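Attaching and effacing protein, pathogenesis factor (Escherichia coli, PDB 4E9L) probably acts as a surface adhesin of the intimin/invasin family, this piece being a row of immunoglobulin-like domains from the middle of the chain. Local coordinates at residues 189-197 / 275-283; 235-246 / 259-270. All coordinates share one frame; numbering follows the deposited sequence.

Interaction 1 (189-197 / 275-283)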
loop_
_atom_site.group_PDB
_atom_site.type_symbol
_atom_site.label_atom_id
_atom_site.label_comp_id
_atom_site.label_asym_id
_atom_site.label_seq_id
_atom_site.Cartn_x
_atom_site.Cartn_y
_atom_site.Cartn_z
ATOM N N ALA A 189 11.061 -12.101 -14.160
ATOM C CA ALA A 189 11.640 -10.755 -14.114
ATOM C C ALA A 189 13.097 -10.840 -13.579
ATOM O O ALA A 189 13.477 -11.820 -12.930
ATOM C CB ALA A 189 10.793 -9.870 -13.203
ATOM N N ASP A 190 13.917 -9.835 -13.879
ATOM C CA ASP A 190 15.286 -9.798 -13.379
ATOM C C ASP A 190 15.291 -9.357 -11.880
ATOM O O ASP A 190 14.221 -9.298 -11.243
ATOM C CB ASP A 190 16.136 -8.867 -14.278
ATOM C CG ASP A 190 17.608 -9.244 -14.392
ATOM O OD1 ASP A 190 18.149 -9.865 -13.438
ATOM O OD2 ASP A 190 18.237 -8.854 -15.386
ATOM N N ALA A 191 16.473 -9.070 -11.317
ATOM C CA ALA A 191 16.584 -8.648 -9.913
ATOM C C ALA A 191 15.732 -7.405 -9.622
ATOM O O ALA A 191 15.527 -6.561 -10.502
ATOM C CB ALA A 191 18.040 -8.370 -9.548
ATOM N N LEU A 192 15.253 -7.294 -8.373
ATOM C CA LEU A 192 14.466 -6.139 -7.977
ATOM C C LEU A 192 15.283 -4.856 -8.191
ATOM O O LEU A 192 16.439 -4.772 -7.764
ATOM C CB LEU A 192 14.020 -6.291 -6.511
ATOM C CG LEU A 192 13.005 -5.237 -6.011
ATOM C CD1 LEU A 192 12.148 -5.791 -4.883
ATOM C CD2 LEU A 192 13.699 -3.973 -5.565
ATOM N N SER A 193 14.690 -3.893 -8.895
ATOM C CA SER A 193 15.263 -2.573 -9.140
ATOM C C SER A 193 14.635 -1.568 -8.176
ATOM O O SER A 193 13.441 -1.272 -8.319
ATOM C CB SER A 193 14.989 -2.127 -10.579
ATOM O OG SER A 193 15.286 -0.751 -10.797
ATOM N N SER A 194 15.441 -1.002 -7.219
ATOM C CA SER A 194 14.965 0.013 -6.275
ATOM C C SER A 194 14.492 1.254 -7.035
ATOM O O SER A 194 13.559 1.911 -6.609
ATOM C CB SER A 194 16.074 0.411 -5.304
ATOM O OG SER A 194 16.641 -0.725 -4.673
ATOM N N ASN A 195 15.134 1.558 -8.179
ATOM C CA ASN A 195 14.791 2.737 -8.994
ATOM C C ASN A 195 13.425 2.659 -9.655
ATOM O O ASN A 195 12.747 3.675 -9.740
ATOM C CB ASN A 195 15.867 2.997 -10.052
ATOM C CG ASN A 195 17.237 3.199 -9.464
ATOM O OD1 ASN A 195 17.576 4.282 -8.974
ATOM N ND2 ASN A 195 18.031 2.134 -9.452
ATOM N N GLN A 196 13.021 1.460 -10.107
ATOM C CA GLN A 196 11.748 1.216 -10.795
ATOM C C GLN A 196 10.626 0.866 -9.820
ATOM O O GLN A 196 9.441 0.943 -10.172
ATOM C CB GLN A 196 11.914 0.067 -11.809
ATOM C CG GLN A 196 12.698 0.455 -13.070
ATOM C CD GLN A 196 12.007 1.514 -13.888
ATOM O OE1 GLN A 196 10.894 1.325 -14.399
ATOM N NE2 GLN A 196 12.653 2.655 -14.018
ATOM N N SER A 197 10.998 0.461 -8.606
ATOM C CA SER A 197 10.018 0.046 -7.605
ATOM C C SER A 197 9.562 1.262 -6.795
ATOM O O SER A 197 10.320 2.220 -6.630
ATOM C CB SER A 197 10.591 -1.044 -6.712
ATOM O OG SER A 197 10.963 -2.166 -7.495
ATOM N N PHE A 275 13.608 -6.011 0.866
ATOM C CA PHE A 275 13.702 -7.297 0.201
ATOM C C PHE A 275 15.123 -7.800 0.469
ATOM O O PHE A 275 16.080 -7.095 0.153
ATOM C CB PHE A 275 13.380 -7.252 -1.313
ATOM C CG PHE A 275 13.623 -8.617 -1.925
ATOM C CD1 PHE A 275 12.909 -9.736 -1.481
ATOM C CD2 PHE A 275 14.632 -8.809 -2.861
ATOM C CE1 PHE A 275 13.201 -11.017 -1.967
ATOM C CE2 PHE A 275 14.899 -10.084 -3.372
ATOM C CZ PHE A 275 14.184 -11.179 -2.920
ATOM N N ASN A 276 15.247 -8.975 1.130
ATOM C CA ASN A 276 16.521 -9.585 1.553
ATOM C C ASN A 276 17.378 -8.603 2.364
ATOM O O ASN A 276 18.581 -8.464 2.127
ATOM C CB ASN A 276 17.283 -10.192 0.363
ATOM C CG ASN A 276 16.704 -11.476 -0.195
ATOM O OD1 ASN A 276 15.916 -12.191 0.446
ATOM N ND2 ASN A 276 17.118 -11.813 -1.405
ATOM N N GLY A 277 16.709 -7.875 3.262
ATOM C CA GLY A 277 17.317 -6.866 4.126
ATOM C C GLY A 277 17.748 -5.580 3.447
ATOM O O GLY A 277 18.264 -4.694 4.121
ATOM N N GLN A 278 17.555 -5.456 2.119
ATOM C CA GLN A 278 17.933 -4.252 1.357
ATOM C C GLN A 278 16.697 -3.391 0.964
ATOM O O GLN A 278 15.664 -3.980 0.635
ATOM C CB GLN A 278 18.679 -4.661 0.067
ATOM C CG GLN A 278 20.124 -5.143 0.288
ATOM C CD GLN A 278 21.053 -3.997 0.611
ATOM O OE1 GLN A 278 21.380 -3.742 1.776
ATOM N NE2 GLN A 278 21.472 -3.262 -0.414
ATOM N N PRO A 279 16.841 -2.037 0.821
ATOM C CA PRO A 279 15.704 -1.209 0.372
ATOM C C PRO A 279 15.069 -1.740 -0.900
ATOM O O PRO A 279 15.766 -2.116 -1.852
ATOM C CB PRO A 279 16.324 0.167 0.127
ATOM C CG PRO A 279 17.510 0.205 1.022
ATOM C CD PRO A 279 18.034 -1.201 1.100
ATOM N N ALA A 280 13.745 -1.831 -0.891
ATOM C CA ALA A 280 13.023 -2.351 -2.054
ATOM C C ALA A 280 12.437 -1.222 -2.898
ATOM O O ALA A 280 11.809 -1.489 -3.910
ATOM C CB ALA A 280 11.936 -3.332 -1.620
ATOM N N ALA A 281 12.629 0.036 -2.491
ATOM C CA ALA A 281 12.096 1.176 -3.243
ATOM C C ALA A 281 13.093 2.315 -3.315
ATOM O O ALA A 281 14.035 2.363 -2.521
ATOM C CB ALA A 281 10.779 1.640 -2.643
ATOM N N THR A 282 12.882 3.233 -4.278
ATOM C CA THR A 282 13.748 4.392 -4.523
ATOM C C THR A 282 13.873 5.266 -3.292
ATOM O O THR A 282 14.977 5.604 -2.873
ATOM C CB THR A 282 13.231 5.218 -5.724
ATOM O OG1 THR A 282 12.572 4.369 -6.671
ATOM C CG2 THR A 282 14.332 5.989 -6.399
ATOM N N GLU A 283 12.738 5.611 -2.697
ATOM C CA GLU A 283 12.739 6.468 -1.521
ATOM C C GLU A 283 11.642 6.002 -0.591
ATOM O O GLU A 283 10.639 5.451 -1.043
ATOM C CB GLU A 283 12.573 7.952 -1.913
ATOM C CG GLU A 283 11.310 8.257 -2.706
ATOM C CD GLU A 283 11.150 9.700 -3.152
ATOM O OE1 GLU A 283 11.138 10.601 -2.282
ATOM O OE2 GLU A 283 10.998 9.922 -4.375
#
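Leu192 lays its forked end over the backbone and side chain of Ala280 and beside Phe275. Its CG stands anti to the backbone N (chi1 -172°), which carries both methyls to the segment 275-283. CD1 rests 4.0 Å from CB of Phe275, and CD2 comes 3.5 Å from the carbonyl O of Ala280. The leucine and the phenylalanine run antiparallel alongside one another, and CD1 meets the ring obliquely. Leu229, from a loop of the same domain, touches both residues and extends this apolar patch.

The polar half lies at Thr282. Its OG1 donates to O of Ser194 in a short bond of 2.6 Å, tilted only slightly from the carbonyl plane. Chi1 of Thr282, -31°, is far from staggered and swings OG1 onto the Ser194 carbonyl. The amide N of Thr282 is near too, but its N-H points elsewhere. OG of Ser194 comes 3.3 Å from O of Pro279, a weak and doubtful bond, since Ser194 has two conformers. CB of Ser197 sits 3.1 Å from O of Ala280, a close approach. That carbonyl is buried here and has no polar partner in the model.

The segment 189-197 is held in shape by its own bonds. OG of Ser193 accepts from N of Gln196, an ST motif, and OG of Ser197 donates to O of Ser193 while accepting from N of Lys219. The contact packs the segment leading into strand 198-201 against Phe275, where the type I' turn of the 267-275/278-290 hairpin begins, and against residues 279-282 after it, within one immunoglobulin-like domain of the invasin type.

Interaction 2 (235-246 / 259-270)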
loop_
_atom_site.group_PDB
_atom_site.type_symbol
_atom_site.label_atom_id
_atom_site.label_comp_id
_atom_site.label_asym_id
_atom_site.label_seq_id
_atom_site.Cartn_x
_atom_site.Cartn_y
_atom_site.Cartn_z
ATOM N N LEU A 235 11.407 1.175 9.617
ATOM C CA LEU A 235 10.729 2.399 10.046
ATOM C C LEU A 235 11.772 3.333 10.652
ATOM O O LEU A 235 12.555 2.906 11.492
ATOM C CB LEU A 235 9.618 2.106 11.090
ATOM C CG LEU A 235 8.391 1.302 10.622
ATOM C CD1 LEU A 235 7.343 1.250 11.721
ATOM C CD2 LEU A 235 7.724 1.944 9.385
ATOM N N THR A 236 11.807 4.583 10.212
ATOM C CA THR A 236 12.759 5.580 10.726
ATOM C C THR A 236 12.039 6.901 11.006
ATOM O O THR A 236 10.895 7.084 10.585
ATOM C CB THR A 236 13.969 5.762 9.792
ATOM O OG1 THR A 236 13.517 6.154 8.496
ATOM C CG2 THR A 236 14.847 4.522 9.695
ATOM N N GLY A 237 12.716 7.796 11.724
ATOM C CA GLY A 237 12.177 9.103 12.063
ATOM C C GLY A 237 11.690 9.160 13.490
ATOM O O GLY A 237 11.610 8.131 14.179
ATOM N N THR A 238 11.387 10.373 13.948
ATOM C CA THR A 238 10.911 10.691 15.307
ATOM C C THR A 238 9.793 9.750 15.755
ATOM O O THR A 238 9.826 9.215 16.857
ATOM C CB THR A 238 10.438 12.167 15.328
ATOM O OG1 THR A 238 11.538 13.014 14.994
ATOM C CG2 THR A 238 9.829 12.589 16.664
ATOM N N ALA A 239 8.818 9.544 14.888
ATOM C CA ALA A 239 7.629 8.762 15.201
ATOM C C ALA A 239 7.730 7.229 14.987
ATOM O O ALA A 239 6.748 6.521 15.232
ATOM C CB ALA A 239 6.418 9.370 14.494
ATOM N N SER A 240 8.910 6.717 14.559
ATOM C CA SER A 240 9.145 5.278 14.342
ATOM C C SER A 240 9.126 4.463 15.646
ATOM O O SER A 240 8.764 3.294 15.594
ATOM C CB SER A 240 10.431 5.024 13.559
ATOM O OG SER A 240 11.559 5.548 14.241
ATOM N N GLU A 241 9.476 5.082 16.803
ATOM C CA GLU A 241 9.479 4.426 18.120
ATOM C C GLU A 241 8.074 4.105 18.555
ATOM O O GLU A 241 7.313 5.025 18.840
ATOM C CB GLU A 241 10.118 5.336 19.179
ATOM C CG GLU A 241 11.371 4.757 19.774
ATOM C CD GLU A 241 11.820 5.596 20.949
ATOM O OE1 GLU A 241 11.893 5.038 22.067
ATOM O OE2 GLU A 241 11.988 6.826 20.778
ATOM N N GLY A 242 7.739 2.817 18.589
ATOM C CA GLY A 242 6.395 2.383 18.953
ATOM C C GLY A 242 5.517 2.096 17.737
ATOM O O GLY A 242 4.412 1.582 17.885
ATOM N N ALA A 243 6.012 2.392 16.528
ATOM C CA ALA A 243 5.252 2.129 15.294
ATOM C C ALA A 243 5.588 0.748 14.760
ATOM O O ALA A 243 6.694 0.251 14.995
ATOM C CB ALA A 243 5.558 3.198 14.247
ATOM N N THR A 244 4.644 0.100 14.045
ATOM C CA THR A 244 4.899 -1.249 13.528
ATOM C C THR A 244 4.366 -1.387 12.107
ATOM O O THR A 244 3.586 -0.561 11.635
ATOM C CB THR A 244 4.186 -2.339 14.411
ATOM O OG1 THR A 244 2.767 -2.149 14.369
ATOM C CG2 THR A 244 4.651 -2.366 15.852
ATOM N N VAL A 245 4.827 -2.418 11.424
ATOM C CA VAL A 245 4.320 -2.818 10.117
ATOM C C VAL A 245 3.898 -4.298 10.272
ATOM O O VAL A 245 4.564 -5.081 10.957
ATOM C CB VAL A 245 5.341 -2.598 8.952
ATOM C CG1 VAL A 245 4.726 -2.982 7.596
ATOM C CG2 VAL A 245 5.824 -1.142 8.915
ATOM N N SER A 246 2.776 -4.663 9.647
ATOM C CA SER A 246 2.223 -6.021 9.629
ATOM C C SER A 246 2.914 -6.893 8.574
ATOM O O SER A 246 3.823 -6.446 7.864
ATOM C CB SER A 246 0.724 -5.941 9.306
ATOM O OG SER A 246 0.491 -5.628 7.928
ATOM N N THR A 259 -0.161 -3.175 6.639
ATOM C CA THR A 259 -0.708 -2.205 7.585
ATOM C C THR A 259 0.405 -1.603 8.426
ATOM O O THR A 259 1.146 -2.320 9.098
ATOM C CB THR A 259 -1.783 -2.826 8.481
ATOM O OG1 THR A 259 -2.773 -3.418 7.647
ATOM C CG2 THR A 259 -2.436 -1.774 9.418
ATOM N N LEU A 260 0.477 -0.282 8.428
ATOM C CA LEU A 260 1.446 0.448 9.233
ATOM C C LEU A 260 0.626 1.002 10.395
ATOM O O LEU A 260 -0.328 1.749 10.154
ATOM C CB LEU A 260 2.063 1.606 8.394
ATOM C CG LEU A 260 3.212 2.431 9.018
ATOM C CD1 LEU A 260 3.881 3.289 7.956
ATOM C CD2 LEU A 260 2.688 3.394 10.065
ATOM N N THR A 261 0.966 0.616 11.637
ATOM C CA THR A 261 0.257 1.122 12.815
ATOM C C THR A 261 1.182 2.105 13.529
ATOM O O THR A 261 2.320 1.758 13.837
ATOM C CB THR A 261 -0.182 -0.014 13.778
ATOM O OG1 THR A 261 -0.830 -1.065 13.058
ATOM C CG2 THR A 261 -1.112 0.497 14.898
ATOM N N THR A 262 0.702 3.311 13.802
ATOM C CA THR A 262 1.521 4.295 14.542
ATOM C C THR A 262 1.346 4.036 16.041
ATOM O O THR A 262 0.364 3.419 16.442
ATOM C CB THR A 262 1.074 5.735 14.213
ATOM O OG1 THR A 262 -0.239 5.912 14.721
ATOM C CG2 THR A 262 1.109 6.038 12.711
ATOM N N GLY A 263 2.275 4.543 16.854
ATOM C CA GLY A 263 2.165 4.464 18.310
ATOM C C GLY A 263 1.771 5.827 18.863
ATOM O O GLY A 263 1.222 6.646 18.123
ATOM N N GLY A 264 2.129 6.103 20.119
ATOM C CA GLY A 264 1.792 7.357 20.800
ATOM C C GLY A 264 2.696 8.551 20.535
ATOM O O GLY A 264 2.456 9.654 21.054
ATOM N N LYS A 265 3.762 8.325 19.758
ATOM C CA LYS A 265 4.749 9.359 19.448
ATOM C C LYS A 265 4.376 10.064 18.152
ATOM O O LYS A 265 4.193 9.403 17.132
ATOM C CB LYS A 265 6.149 8.721 19.345
ATOM C CG LYS A 265 7.261 9.655 19.763
ATOM C CD LYS A 265 8.568 8.905 19.916
ATOM C CE LYS A 265 9.687 9.842 20.282
ATOM N NZ LYS A 265 11.006 9.292 19.853
ATOM N N THR A 266 4.223 11.400 18.201
ATOM C CA THR A 266 3.872 12.186 17.005
ATOM C C THR A 266 5.172 12.602 16.291
ATOM O O THR A 266 6.256 12.530 16.880
ATOM C CB THR A 266 3.016 13.411 17.356
ATOM O OG1 THR A 266 3.787 14.300 18.174
ATOM C CG2 THR A 266 1.669 13.043 18.010
ATOM N N GLY A 267 5.044 13.078 15.058
ATOM C CA GLY A 267 6.187 13.530 14.279
ATOM C C GLY A 267 6.351 12.782 12.971
ATOM O O GLY A 267 5.468 12.021 12.559
ATOM N N GLU A 268 7.504 12.984 12.319
ATOM C CA GLU A 268 7.810 12.337 11.053
ATOM C C GLU A 268 8.095 10.847 11.197
ATOM O O GLU A 268 8.719 10.400 12.158
ATOM C CB GLU A 268 8.969 13.040 10.310
ATOM C CG GLU A 268 8.651 14.444 9.804
ATOM C CD GLU A 268 7.400 14.629 8.957
ATOM O OE1 GLU A 268 7.241 13.906 7.945
ATOM O OE2 GLU A 268 6.592 15.524 9.296
ATOM N N LEU A 269 7.654 10.100 10.205
ATOM C CA LEU A 269 7.832 8.665 10.078
ATOM C C LEU A 269 8.092 8.321 8.601
ATOM O O LEU A 269 7.397 8.822 7.716
ATOM C CB LEU A 269 6.534 7.976 10.573
ATOM C CG LEU A 269 6.467 6.450 10.540
ATOM C CD1 LEU A 269 7.637 5.845 11.253
ATOM C CD2 LEU A 269 5.191 5.959 11.205
ATOM N N ARG A 270 9.089 7.471 8.349
ATOM C CA ARG A 270 9.430 7.009 7.001
ATOM C C ARG A 270 9.387 5.493 6.985
ATOM O O ARG A 270 9.844 4.862 7.943
ATOM C CB ARG A 270 10.823 7.507 6.562
ATOM C CG ARG A 270 10.872 9.008 6.304
ATOM C CD ARG A 270 12.273 9.526 6.000
ATOM N NE ARG A 270 13.215 9.335 7.109
ATOM C CZ ARG A 270 13.305 10.123 8.176
ATOM N NH1 ARG A 270 12.488 11.162 8.315
ATOM N NH2 ARG A 270 14.200 9.869 9.119
HETATM O O HOH W 1 12.747 4.253 6.751
HETATM O O HOH W 2 9.455 15.237 13.956
HETATM O O HOH W 3 4.238 6.848 16.210
HETATM O O HOH W 4 4.957 5.774 18.555
#
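Two short antiparallel ladders join the segments, with loops between them and a register shift of one residue: Thr236 pairs with Arg270, and Thr244 and Val245 pair with Thr261 and Leu260. Thr236 and Arg270 form a hydrogen-bonded pair, and their side chains stand nearly perpendicular. In the conformer described, one of two, a bend at chi3 (-62°) lays a guanidinium face over C of Thr236. Water 1 bonds OG1 of Thr236 at 2.7 Å and weakly bridges it to O of Arg270.

After Gly237 the chain turns past the end of Leu269. CD1 of Leu269 presses on CA of Ser240 at 3.5 Å, a tight fit, while CD2 lies 4.1 Å from CB of Ala243. Ala239 donates its N to O of Glu268 and packs its CB near CB of Leu269. The two ladders belong to different sheets of a beta sandwich, the immunoglobulin-like fold of invasin domains. Strands 231-236 and 267-275 pair in one sheet, and strands 244-252 and 255-261 in the other. Leu235 bridges them, its CD2 reaching CD1 of Leu260 at 4.3 Å.

On the solvent side, Lys265 runs out with an extended chain to Glu241. Its NZ forms a salt bridge of 2.8 Å with OE2 of Glu241, met on the anti side and somewhat out of the carboxylate plane, and bonds weakly to O of Thr238. Water 3 ties O of Ala239 and O of Lys265 to N of Gly263, so it stitches the loops together. In the second ladder Thr244 and Thr261 extend together from the same face, OG1 of Thr244 3.7 Å from CB of Thr261. At its far end OG of Ser246 accepts from N of Thr259 at 2.8 Å, in a nearly straight bond.

Both contacts lie in the same immunoglobulin-like domain, with centres about 22 Å apart and nearest atoms about 7 Å apart, so they do not touch. They reach the same sheet through neighbouring strands: interaction 1 lies at the hairpin of 267-275 and 278-290, interaction 2 at the start of 267-275. Interaction 1 is partly buried and smaller, with one short side-chain hydrogen bond and a leucine-centred apolar patch. Interaction 2 is largely at the surface and buries nearly three times the area. It relies on strand pairing, a salt bridge and waters, with leucines on the inner side where its two ladders meet.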